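Local coordinates for ABC transporter, substrate binding protein (Mannopine) (Agrobacterium fabrum, PDB 5L9S) that serves as the periplasmic substrate-binding component of an ABC transporter, probably delivering the opine mannopine to the membrane permease for uptake, at residues A[254-257]-A[258-262]. Sequence-based numbering, arbitrary orientation.
Sequences IEFW and LRNPA
Ile254 and Leu258 lie side by side one helical turn apart, CG2 of Ile254 packing 4.0 Å from CD1 of Leu258, and both side chains rest on Ala104 of strand 103-116. Leu258 N donates to Ile254 O at 3.0 Å, an i to i+4 bond of helix 247-258. Glu255 repeats the pattern, its O accepting from Arg259 N, and adds a salt bridge. The extended Glu255 chain, CG anti to the backbone N, carries OE2 over to the Arg259 chain, whose bend at chi3 turns Arg259 NH2 back to Glu255 OE2 at 3.0 Å. The carboxylate meets the guanidinium at its edge; the planes are 79° apart, and the hydrogen bond within the bridge is weak, bent to 134°. Arg259 NH1 also reaches, weakly, Gln87 O, and both Glu255 and Arg259 touch Phe88. Phe256 takes the Asn260 amide over one ring face, Phe256 CZ 4.1 Å from Asn260 ND2 and the planes 29° apart. Trp257 O accepts Asn260 N at 3.3 Å, an i to i+3 bond; the indole meets the ring of Trp22. Asn260 then N-caps helix 261-271 through OD1 to Ala263 N, just ahead of Pro261. The contact is thus a tight helix-to-helix junction: one polar side chain serves the new helix's first turn, while an ion pair one turn apart, its bond weak and bent, suggests an attraction that is chiefly electrostatic.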
# COMPACT_ATOMS: atom_id res chain seq x y z
N ILE A 254 -16.91 7.83 5.86
CA ILE A 254 -16.18 6.56 5.92
C ILE A 254 -17.10 5.40 5.50
O ILE A 254 -16.74 4.63 4.61
CB ILE A 254 -15.55 6.33 7.31
CG1 ILE A 254 -14.45 7.37 7.61
CG2 ILE A 254 -14.99 4.89 7.42
CD1 ILE A 254 -13.68 7.14 8.94
N GLU A 255 -18.30 5.30 6.14
CA GLU A 255 -19.33 4.29 5.87
C GLU A 255 -19.71 4.30 4.40
O GLU A 255 -19.84 3.23 3.80
CB GLU A 255 -20.58 4.53 6.74
CG GLU A 255 -21.57 3.37 6.76
CD GLU A 255 -22.92 3.61 7.41
OE1 GLU A 255 -23.03 4.44 8.34
OE2 GLU A 255 -23.89 2.92 7.00
N PHE A 256 -19.84 5.53 3.81
CA PHE A 256 -20.15 5.74 2.39
C PHE A 256 -19.16 5.02 1.50
O PHE A 256 -19.58 4.39 0.54
CB PHE A 256 -20.21 7.25 2.02
CG PHE A 256 -20.70 7.52 0.61
CD1 PHE A 256 -22.06 7.55 0.33
CD2 PHE A 256 -19.80 7.74 -0.43
CE1 PHE A 256 -22.51 7.77 -0.98
CE2 PHE A 256 -20.26 7.97 -1.73
CZ PHE A 256 -21.61 7.99 -1.99
N TRP A 257 -17.87 5.13 1.80
CA TRP A 257 -16.78 4.51 1.06
C TRP A 257 -16.81 2.99 1.21
O TRP A 257 -16.80 2.28 0.21
CB TRP A 257 -15.42 5.07 1.52
CG TRP A 257 -14.25 4.35 0.93
CD1 TRP A 257 -13.50 3.37 1.51
CD2 TRP A 257 -13.73 4.52 -0.39
NE1 TRP A 257 -12.56 2.90 0.63
CE2 TRP A 257 -12.67 3.59 -0.55
CE3 TRP A 257 -14.07 5.35 -1.47
CZ2 TRP A 257 -11.92 3.51 -1.72
CZ3 TRP A 257 -13.31 5.29 -2.63
CH2 TRP A 257 -12.22 4.39 -2.74
N LEU A 258 -16.81 2.50 2.47
CA LEU A 258 -16.78 1.05 2.72
C LEU A 258 -17.98 0.27 2.15
O LEU A 258 -17.81 -0.87 1.68
CB LEU A 258 -16.59 0.75 4.22
CG LEU A 258 -15.21 1.05 4.77
CD1 LEU A 258 -15.21 1.01 6.28
CD2 LEU A 258 -14.11 0.11 4.14
N ARG A 259 -19.16 0.91 2.14
CA ARG A 259 -20.39 0.28 1.66
C ARG A 259 -20.69 0.53 0.18
O ARG A 259 -21.68 -0.01 -0.32
CB ARG A 259 -21.59 0.71 2.55
CG ARG A 259 -21.45 0.27 4.00
CD ARG A 259 -22.77 0.13 4.71
NE ARG A 259 -22.77 -1.03 5.60
CZ ARG A 259 -22.68 -0.95 6.93
NH1 ARG A 259 -22.68 -2.06 7.66
NH2 ARG A 259 -22.61 0.23 7.53
N ASN A 260 -19.83 1.29 -0.54
CA ASN A 260 -20.03 1.60 -1.96
C ASN A 260 -19.00 0.97 -2.91
O ASN A 260 -18.00 1.61 -3.23
CB ASN A 260 -20.12 3.12 -2.18
CG ASN A 260 -20.98 3.53 -3.36
OD1 ASN A 260 -20.63 3.33 -4.53
ND2 ASN A 260 -22.14 4.07 -3.06
N PRO A 261 -19.23 -0.26 -3.44
CA PRO A 261 -18.25 -0.87 -4.36
C PRO A 261 -18.02 -0.06 -5.65
O PRO A 261 -16.91 -0.10 -6.18
CB PRO A 261 -18.83 -2.26 -4.63
CG PRO A 261 -19.76 -2.53 -3.49
CD PRO A 261 -20.35 -1.19 -3.17
N ALA A 262 -19.04 0.68 -6.12
CA ALA A 262 -18.98 1.50 -7.34
C ALA A 262 -18.01 2.66 -7.16
O ALA A 262 -17.22 2.95 -8.07
CB ALA A 262 -20.36 2.01 -7.70